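Side-chain contacts in Cyclo(L-tyrosyl-L-tyrosyl) synthase (PDB 2X9Q), which joins the amino acids of two tyrosyl-tRNAs, without ATP, into the cyclic dipeptide cyclo(L-Tyr-L-Tyr), an intermediate on the way to mycocyclosin: residues A[102-107]-A[156-161]; A[115-120]-A[149-154]; A[198-203]-A[260-265]. All blocks are in the same frame, centred on the assembly; numbering follows the deposited sequence.

Interaction 1: A[102-107]-A[156-161]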
loop_
_atom_site.group_PDB
_atom_site.type_symbol
_atom_site.label_atom_id
_atom_site.label_comp_id
_atom_site.label_asym_id
_atom_site.label_seq_id
_atom_site.Cartn_x
_atom_site.Cartn_y
_atom_site.Cartn_z
ATOM N N LEU A 102 -7.025 9.494 -10.054
ATOM C CA LEU A 102 -7.148 8.832 -8.750
ATOM C C LEU A 102 -7.648 9.760 -7.667
ATOM O O LEU A 102 -8.450 9.378 -6.773
ATOM C CB LEU A 102 -5.781 8.190 -8.311
ATOM C CG LEU A 102 -5.482 6.840 -8.981
ATOM C CD1 LEU A 102 -3.941 6.407 -8.830
ATOM C CD2 LEU A 102 -6.373 5.717 -8.396
ATOM N N GLY A 103 -7.070 10.956 -7.636
ATOM C CA GLY A 103 -7.464 11.968 -6.665
ATOM C C GLY A 103 -8.958 12.371 -6.875
ATOM O O GLY A 103 -9.690 12.531 -5.890
ATOM N N LEU A 104 -9.399 12.510 -8.111
ATOM C CA LEU A 104 -10.844 12.821 -8.360
ATOM C C LEU A 104 -11.749 11.630 -7.931
ATOM O O LEU A 104 -12.784 11.826 -7.326
ATOM C CB LEU A 104 -11.050 13.080 -9.854
ATOM C CG LEU A 104 -10.470 14.454 -10.301
ATOM C CD1 LEU A 104 -10.322 14.556 -11.836
ATOM C CD2 LEU A 104 -11.257 15.637 -9.651
ATOM N N TRP A 105 -11.330 10.404 -8.268
ATOM C CA TRP A 105 -12.052 9.175 -7.879
ATOM C C TRP A 105 -12.116 9.172 -6.377
ATOM O O TRP A 105 -13.191 8.975 -5.825
ATOM C CB TRP A 105 -11.350 7.902 -8.341
ATOM C CG TRP A 105 -11.862 6.658 -7.642
ATOM C CD1 TRP A 105 -13.051 6.018 -7.897
ATOM C CD2 TRP A 105 -11.223 5.921 -6.587
ATOM N NE1 TRP A 105 -13.193 4.961 -7.041
ATOM C CE2 TRP A 105 -12.090 4.889 -6.218
ATOM C CE3 TRP A 105 -9.980 6.044 -5.901
ATOM C CZ2 TRP A 105 -11.763 3.951 -5.231
ATOM C CZ3 TRP A 105 -9.687 5.137 -4.872
ATOM C CH2 TRP A 105 -10.567 4.112 -4.555
ATOM N N GLY A 106 -10.991 9.443 -5.700
ATOM C CA GLY A 106 -10.945 9.424 -4.223
ATOM C C GLY A 106 -11.881 10.430 -3.550
ATOM O O GLY A 106 -12.584 10.105 -2.550
ATOM N N LEU A 107 -11.871 11.672 -4.044
ATOM C CA LEU A 107 -12.683 12.669 -3.412
ATOM C C LEU A 107 -14.165 12.450 -3.705
ATOM O O LEU A 107 -14.993 12.861 -2.907
ATOM C CB LEU A 107 -12.272 14.067 -3.874
ATOM C CG LEU A 107 -10.956 14.589 -3.288
ATOM C CD1 LEU A 107 -10.544 15.887 -3.927
ATOM C CD2 LEU A 107 -10.939 14.682 -1.798
ATOM N N ASN A 156 -2.332 19.945 -4.774
ATOM C CA ASN A 156 -2.429 21.422 -4.737
ATOM C C ASN A 156 -3.521 21.830 -5.734
ATOM O O ASN A 156 -4.347 22.678 -5.444
ATOM C CB ASN A 156 -1.070 22.068 -5.138
ATOM C CG ASN A 156 -0.031 21.980 -4.031
ATOM O OD1 ASN A 156 -0.332 21.633 -2.899
ATOM N ND2 ASN A 156 1.226 22.251 -4.375
ATOM N N GLU A 157 -3.520 21.159 -6.870
ATOM C CA GLU A 157 -4.504 21.361 -7.907
ATOM C C GLU A 157 -5.921 20.968 -7.518
ATOM O O GLU A 157 -6.899 21.707 -7.793
ATOM C CB GLU A 157 -4.123 20.464 -9.043
ATOM C CG GLU A 157 -4.572 20.886 -10.364
ATOM C CD GLU A 157 -3.501 20.560 -11.354
ATOM O OE1 GLU A 157 -3.712 19.572 -12.080
ATOM O OE2 GLU A 157 -2.435 21.260 -11.367
ATOM N N LEU A 158 -6.066 19.796 -6.894
ATOM C CA LEU A 158 -7.425 19.296 -6.532
ATOM C C LEU A 158 -7.971 19.800 -5.250
ATOM O O LEU A 158 -9.185 19.840 -5.094
ATOM C CB LEU A 158 -7.472 17.738 -6.511
ATOM C CG LEU A 158 -7.201 17.103 -7.858
ATOM C CD1 LEU A 158 -7.172 15.530 -7.734
ATOM C CD2 LEU A 158 -8.258 17.554 -8.874
ATOM N N ASP A 159 -7.121 20.107 -4.277
ATOM C CA ASP A 159 -7.593 20.455 -2.935
ATOM C C ASP A 159 -6.619 21.482 -2.331
ATOM O O ASP A 159 -5.955 21.211 -1.312
ATOM C CB ASP A 159 -7.722 19.202 -2.049
ATOM C CG ASP A 159 -8.283 19.507 -0.633
ATOM O OD1 ASP A 159 -8.503 20.695 -0.278
ATOM O OD2 ASP A 159 -8.408 18.569 0.205
ATOM N N PRO A 160 -6.538 22.688 -2.959
ATOM C CA PRO A 160 -5.650 23.786 -2.519
ATOM C C PRO A 160 -5.698 23.968 -1.015
ATOM O O PRO A 160 -4.690 24.115 -0.360
ATOM C CB PRO A 160 -6.256 25.023 -3.204
ATOM C CG PRO A 160 -6.828 24.526 -4.488
ATOM C CD PRO A 160 -7.266 23.037 -4.204
ATOM N N ALA A 161 -6.892 23.861 -0.473
ATOM C CA ALA A 161 -7.068 24.076 0.945
ATOM C C ALA A 161 -6.633 22.914 1.854
ATOM O O ALA A 161 -6.635 23.097 3.074
ATOM C CB ALA A 161 -8.575 24.508 1.242
#

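Interaction 2: A[115-120]-A[149-154]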
loop_
_atom_site.group_PDB
_atom_site.type_symbol
_atom_site.label_atom_id
_atom_site.label_comp_id
_atom_site.label_asym_id
_atom_site.label_seq_id
_atom_site.Cartn_x
_atom_site.Cartn_y
_atom_site.Cartn_z
ATOM N N PHE A 115 -2.743 10.095 -0.131
ATOM C CA PHE A 115 -1.820 9.479 -1.041
ATOM C C PHE A 115 -0.637 9.239 -0.123
ATOM O O PHE A 115 -0.295 10.143 0.649
ATOM C CB PHE A 115 -1.311 10.497 -2.090
ATOM C CG PHE A 115 -2.190 10.697 -3.242
ATOM C CD1 PHE A 115 -2.285 9.719 -4.203
ATOM C CD2 PHE A 115 -2.940 11.888 -3.373
ATOM C CE1 PHE A 115 -3.059 9.899 -5.354
ATOM C CE2 PHE A 115 -3.757 12.071 -4.503
ATOM C CZ PHE A 115 -3.798 11.084 -5.498
ATOM N N VAL A 116 -0.027 8.052 -0.171
ATOM C CA VAL A 116 1.175 7.785 0.638
ATOM C C VAL A 116 2.234 7.195 -0.333
ATOM O O VAL A 116 2.010 6.196 -0.949
ATOM C CB VAL A 116 0.840 6.766 1.763
ATOM C CG1 VAL A 116 2.092 6.403 2.514
ATOM C CG2 VAL A 116 -0.257 7.376 2.769
ATOM N N TYR A 117 3.365 7.871 -0.509
ATOM C CA TYR A 117 4.377 7.351 -1.414
ATOM C C TYR A 117 5.480 6.672 -0.636
ATOM O O TYR A 117 5.890 7.099 0.467
ATOM C CB TYR A 117 4.923 8.422 -2.402
ATOM C CG TYR A 117 5.602 9.582 -1.713
ATOM C CD1 TYR A 117 4.849 10.648 -1.265
ATOM C CD2 TYR A 117 7.011 9.589 -1.452
ATOM C CE1 TYR A 117 5.428 11.722 -0.617
ATOM C CE2 TYR A 117 7.615 10.698 -0.771
ATOM C CZ TYR A 117 6.826 11.756 -0.428
ATOM O OH TYR A 117 7.309 12.822 0.313
ATOM N N THR A 118 5.950 5.580 -1.198
ATOM C CA THR A 118 6.936 4.782 -0.477
ATOM C C THR A 118 8.339 5.443 -0.636
ATOM O O THR A 118 8.773 5.655 -1.732
ATOM C CB THR A 118 6.873 3.309 -0.887
ATOM O OG1 THR A 118 5.598 2.805 -0.476
ATOM C CG2 THR A 118 7.966 2.453 -0.074
ATOM N N ASP A 119 8.994 5.822 0.452
ATOM C CA ASP A 119 10.310 6.448 0.318
ATOM C C ASP A 119 11.352 5.711 1.194
ATOM O O ASP A 119 12.327 6.326 1.710
ATOM C CB ASP A 119 10.211 7.933 0.708
ATOM C CG ASP A 119 9.862 8.096 2.159
ATOM O OD1 ASP A 119 9.092 7.230 2.707
ATOM O OD2 ASP A 119 10.320 9.069 2.785
ATOM N N VAL A 120 11.092 4.443 1.485
ATOM C CA VAL A 120 11.978 3.680 2.373
ATOM C C VAL A 120 12.280 2.366 1.643
ATOM O O VAL A 120 11.425 1.864 0.884
ATOM C CB VAL A 120 11.287 3.357 3.739
ATOM C CG1 VAL A 120 11.366 4.630 4.679
ATOM C CG2 VAL A 120 9.833 2.824 3.507
ATOM N N ALA A 149 6.804 15.172 -6.096
ATOM C CA ALA A 149 6.425 16.359 -6.785
ATOM C C ALA A 149 5.134 16.126 -7.581
ATOM O O ALA A 149 4.243 16.946 -7.532
ATOM C CB ALA A 149 7.555 16.759 -7.751
ATOM N N LYS A 150 5.027 15.030 -8.325
ATOM C CA LYS A 150 3.788 14.762 -9.099
ATOM C C LYS A 150 2.578 14.678 -8.150
ATOM O O LYS A 150 1.527 15.251 -8.448
ATOM C CB LYS A 150 3.846 13.503 -9.919
ATOM C CG LYS A 150 4.926 13.606 -11.013
ATOM C CD LYS A 150 5.068 12.213 -11.642
ATOM C CE LYS A 150 5.968 12.264 -12.854
ATOM N NZ LYS A 150 5.732 10.998 -13.699
ATOM N N ILE A 151 2.749 14.018 -6.993
ATOM C CA ILE A 151 1.635 13.935 -6.072
ATOM C C ILE A 151 1.346 15.293 -5.506
ATOM O O ILE A 151 0.172 15.649 -5.433
ATOM C CB ILE A 151 1.809 12.886 -4.978
ATOM C CG1 ILE A 151 2.038 11.483 -5.614
ATOM C CG2 ILE A 151 0.597 12.877 -4.055
ATOM C CD1 ILE A 151 2.787 10.509 -4.532
ATOM N N THR A 152 2.389 16.031 -5.056
ATOM C CA THR A 152 2.168 17.337 -4.465
ATOM C C THR A 152 1.445 18.273 -5.435
ATOM O O THR A 152 0.503 18.930 -5.025
ATOM C CB THR A 152 3.469 17.921 -3.895
ATOM O OG1 THR A 152 4.008 16.922 -3.019
ATOM C CG2 THR A 152 3.280 19.353 -3.083
ATOM N N THR A 153 1.809 18.279 -6.725
ATOM C CA THR A 153 1.129 19.144 -7.697
ATOM C C THR A 153 -0.329 18.706 -7.798
ATOM O O THR A 153 -1.244 19.533 -7.785
ATOM C CB THR A 153 1.833 19.025 -9.070
ATOM O OG1 THR A 153 3.198 19.442 -8.905
ATOM C CG2 THR A 153 1.090 19.893 -10.251
ATOM N N THR A 154 -0.546 17.395 -7.932
ATOM C CA THR A 154 -1.909 16.852 -7.942
ATOM C C THR A 154 -2.800 17.388 -6.801
ATOM O O THR A 154 -3.929 17.856 -7.020
ATOM C CB THR A 154 -1.882 15.311 -7.948
ATOM O OG1 THR A 154 -1.130 14.856 -9.090
ATOM C CG2 THR A 154 -3.342 14.808 -8.049
#

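Interaction 3: A[198-203]-A[260-265]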
loop_
_atom_site.group_PDB
_atom_site.type_symbol
_atom_site.label_atom_id
_atom_site.label_comp_id
_atom_site.label_asym_id
_atom_site.label_seq_id
_atom_site.Cartn_x
_atom_site.Cartn_y
_atom_site.Cartn_z
ATOM N N ALA A 198 7.396 -18.526 6.876
ATOM C CA ALA A 198 7.528 -19.296 5.568
ATOM C C ALA A 198 6.402 -18.927 4.580
ATOM O O ALA A 198 6.635 -18.740 3.376
ATOM C CB ALA A 198 7.488 -20.841 5.894
ATOM N N VAL A 199 5.173 -18.830 5.098
ATOM C CA VAL A 199 4.053 -18.352 4.250
ATOM C C VAL A 199 4.360 -16.992 3.660
ATOM O O VAL A 199 4.207 -16.844 2.466
ATOM C CB VAL A 199 2.685 -18.417 4.990
ATOM C CG1 VAL A 199 1.475 -17.913 4.038
ATOM C CG2 VAL A 199 2.463 -19.923 5.388
ATOM N N CYS A 200 4.810 -16.028 4.503
ATOM C CA CYS A 200 5.180 -14.686 3.989
ATOM C C CYS A 200 6.321 -14.776 2.982
ATOM O O CYS A 200 6.281 -14.047 1.993
ATOM C CB CYS A 200 5.538 -13.731 5.156
ATOM S SG CYS A 200 4.132 -13.400 6.200
ATOM N N GLN A 201 7.321 -15.670 3.166
ATOM C CA GLN A 201 8.405 -15.760 2.136
ATOM C C GLN A 201 7.874 -16.302 0.837
ATOM O O GLN A 201 8.324 -15.862 -0.226
ATOM C CB GLN A 201 9.562 -16.734 2.460
ATOM C CG GLN A 201 10.361 -16.429 3.614
ATOM C CD GLN A 201 11.447 -15.396 3.316
ATOM O OE1 GLN A 201 11.999 -15.262 2.171
ATOM N NE2 GLN A 201 11.749 -14.640 4.344
ATOM N N ASP A 202 6.936 -17.289 0.893
ATOM C CA ASP A 202 6.391 -17.802 -0.329
ATOM C C ASP A 202 5.695 -16.636 -1.057
ATOM O O ASP A 202 5.797 -16.506 -2.281
ATOM C CB ASP A 202 5.357 -18.944 -0.086
ATOM C CG ASP A 202 5.125 -19.764 -1.354
ATOM O OD1 ASP A 202 6.110 -20.395 -1.833
ATOM O OD2 ASP A 202 3.999 -19.770 -1.894
ATOM N N LEU A 203 4.895 -15.859 -0.315
ATOM C CA LEU A 203 4.146 -14.701 -0.896
ATOM C C LEU A 203 5.150 -13.674 -1.443
ATOM O O LEU A 203 4.950 -13.181 -2.506
ATOM C CB LEU A 203 3.195 -14.091 0.189
ATOM C CG LEU A 203 1.963 -14.985 0.457
ATOM C CD1 LEU A 203 1.105 -14.524 1.627
ATOM C CD2 LEU A 203 1.030 -15.263 -0.758
ATOM N N ALA A 260 -2.056 -9.882 1.128
ATOM C CA ALA A 260 -3.538 -9.869 1.253
ATOM C C ALA A 260 -4.178 -11.175 1.636
ATOM O O ALA A 260 -5.073 -11.206 2.465
ATOM C CB ALA A 260 -4.217 -9.312 -0.015
ATOM N N GLU A 261 -3.707 -12.274 1.063
ATOM C CA GLU A 261 -4.249 -13.568 1.303
ATOM C C GLU A 261 -4.168 -13.955 2.756
ATOM O O GLU A 261 -4.975 -14.766 3.245
ATOM C CB GLU A 261 -3.449 -14.573 0.390
ATOM C CG GLU A 261 -3.780 -15.993 0.632
ATOM C CD GLU A 261 -2.826 -16.916 -0.193
ATOM O OE1 GLU A 261 -2.968 -16.930 -1.406
ATOM O OE2 GLU A 261 -1.939 -17.558 0.404
HETATM N N MSE A 262 -3.176 -13.437 3.476
HETATM C CA MSE A 262 -3.093 -13.676 4.920
HETATM C C MSE A 262 -3.875 -12.606 5.737
HETATM O O MSE A 262 -4.693 -12.939 6.632
HETATM C CB MSE A 262 -1.623 -13.611 5.387
HETATM C CG MSE A 262 -1.488 -13.821 6.860
HETATM SE SE MSE A 262 0.376 -13.779 7.409
HETATM C CE MSE A 262 0.929 -15.489 6.541
ATOM N N LEU A 263 -3.592 -11.310 5.464
ATOM C CA LEU A 263 -4.084 -10.217 6.335
ATOM C C LEU A 263 -5.613 -10.100 6.317
ATOM O O LEU A 263 -6.222 -9.697 7.336
ATOM C CB LEU A 263 -3.530 -8.884 5.858
ATOM C CG LEU A 263 -2.001 -8.737 5.759
ATOM C CD1 LEU A 263 -1.656 -7.231 5.720
ATOM C CD2 LEU A 263 -1.347 -9.458 6.906
ATOM N N TYR A 264 -6.219 -10.433 5.175
ATOM C CA TYR A 264 -7.708 -10.346 5.030
ATOM C C TYR A 264 -8.422 -11.730 5.056
ATOM O O TYR A 264 -9.539 -11.865 4.533
ATOM C CB TYR A 264 -8.126 -9.522 3.727
ATOM C CG TYR A 264 -7.421 -8.171 3.736
ATOM C CD1 TYR A 264 -7.856 -7.129 4.586
ATOM C CD2 TYR A 264 -6.271 -7.927 2.939
ATOM C CE1 TYR A 264 -7.139 -5.923 4.681
ATOM C CE2 TYR A 264 -5.594 -6.725 3.028
ATOM C CZ TYR A 264 -6.015 -5.744 3.914
ATOM O OH TYR A 264 -5.379 -4.537 3.940
ATOM N N ALA A 265 -7.790 -12.728 5.666
ATOM C CA ALA A 265 -8.290 -14.086 5.568
ATOM C C ALA A 265 -9.222 -14.351 6.746
ATOM O O ALA A 265 -8.987 -13.808 7.862
ATOM C CB ALA A 265 -7.076 -15.081 5.684
#

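Interaction 1: A[102-107]-A[156-161]
Leu-158, in the last turn of helix 133-158, reaches across to helix 96-109 and lays its two methyl groups on different residues there. CD1 of Leu-158 comes down on the bare backbone of Gly-103, 3.7 Å from C of Gly-103 and equally near CA of Gly-103. With no side chain at Gly-103, the leucine methyl sits directly against the main chain, and the two helices come close enough for the CA atoms of Gly-103 and Leu-158 to lie 7.3 Å apart. The other branch of Leu-158, CD2, meets CD2 of Leu-104 at 3.6 Å, the two leucine side chains crossing at about a right angle with these methyls as their closest atoms. Leu-158 has CG anti to its carbonyl carbon (chi1 -63°), which carries the fork of the side chain over to the neighbouring helix. Leu-107, one turn on from Gly-103, adds a looser contact, its CD1 lying 4.4 Å from CB of Leu-158. No hydrogen bond crosses between the segments.

Asp-159, where the chain leaves the helix, turns its carboxylate to backbone amides of the following loop and strand: OD1 accepts from Ala-163 N, and OD2 from both Arg-164 N and Leu-165 N. The side chain of Arg-164 in turn bonds the carbonyl of Leu-107 through NH2, while Glu-157 forms a salt bridge with Arg-100 of helix 96-109. The arrangement is a close helix-helix contact over a glycine, uniting two helices that pack beside each other in the Rossmann-like alpha/beta fold of the HUP clan, at the point where helix 133-158 ends and the chain turns toward strand 165-169.

Interaction 2: A[115-120]-A[149-154]
The rings of Phe-115 and Tyr-117 are both approached obliquely from helix 133-158, and Ile-151 supplies a methyl to each. Its branch methyl CG2 lies beside the root of the Phe-115 ring, 3.6 Å from CB and the same distance from CG of that phenylalanine. Farther out, CE2 of Phe-115 has the methyl CG2 of Thr-154 at 4.5 Å, a looser contact also oblique to the ring. The other arm of Ile-151 ends in CD1, which sits 3.7 Å from CB of Tyr-117 and 3.9 Å from CD1 of the same tyrosine. Ile-151 can serve both rings because CG2 stands anti to its backbone N while CG1 is anti to the carbonyl carbon (chi1 -57°), which sends the two arms to separate residues of the strand. Tyr-117 places its CG between backbone N and carbonyl carbon (chi1 62°), which brings its ring atom CD1 beside the isoleucine methyl. Its hydroxyl shares a weak hydrogen bond with NE of Arg-148.

The hydroxyl of Thr-154 turns back into its own helix, OG1 donating to O of Lys-150 at 2.8 Å, while CG2 faces the phenylalanine. That oxygen also takes the backbone N-H of Thr-154, the two donors arriving from opposite faces of the carbonyl plane.

Val-87 of strand 82-87 and Val-167 of strand 165-169 also pack on Ile-151. The side chain of Tyr-117 is about 7 Å from that of Ser-88, the probable nucleophile, and Thr-118 OG1 bonds OE2 of Glu-233, which may have a critical part in catalysis. The axes of 115-117 and 149-154 run nearly antiparallel (166°), 10.0 Å apart at their closest, as in the beta-alpha-beta crossover of a Rossmann-like fold, here leading from strand 112-117 to strand 165-169.

Interaction 3: A[198-203]-A[260-265]
This is a mainly apolar contact at the protein surface, joining helix 194-210 to the short helix 260-263, which follows strand 249-253 and precedes strand 276-283 in the sequence of the Rossmann-like domain. Selenomethionine Met-262 makes the principal approach. Its chain leaves the backbone extended, with CG anti to the backbone N (chi1 179°), and then bends at the selenium (chi3 -69°), which brings CE up against two consecutive residues of the longer helix, Val-199 and Cys-200. CE of Met-262 is 3.5 Å from CG1 of Val-199, the two side chains crossing at a slant, and 3.8 Å from SG of Cys-200. SG of Cys-200 also lies 4.0 Å from SE of Met-262.

One turn along, Leu-203 meets Glu-261, which stretches out from helix 260-263 and packs also on Leu-51. The side chain of Leu-203 lies about 7 Å from that of Ile-230, a probable substrate-binding residue. Between Leu-203 and Glu-261 the meeting is of methyl with carboxylate, CD2 of the leucine lying 3.9 Å from OE2 of the glutamate.

Overall arrangement
Interactions 1 and 2 both use helix 133-158; interaction 2 is nested in the loop that interaction 1 closes, and they touch where N of Gly-103 lies 3.9 Å from CZ of Phe-115. Interaction 2 is core, with aromatic side chains of the central sheet against an isoleucine; interaction 1 is partly buried and sets one leucine on a glycine backbone and against two other leucines. Interaction 3 lies on the opposite side of the chain's centre, about 27 Å from interaction 2, centre to centre. It is a surface contact, built from a selenomethionine methyl on valine and cysteine, and a leucine methyl beside a carboxylate. None of the three has a hydrogen bond between its segments.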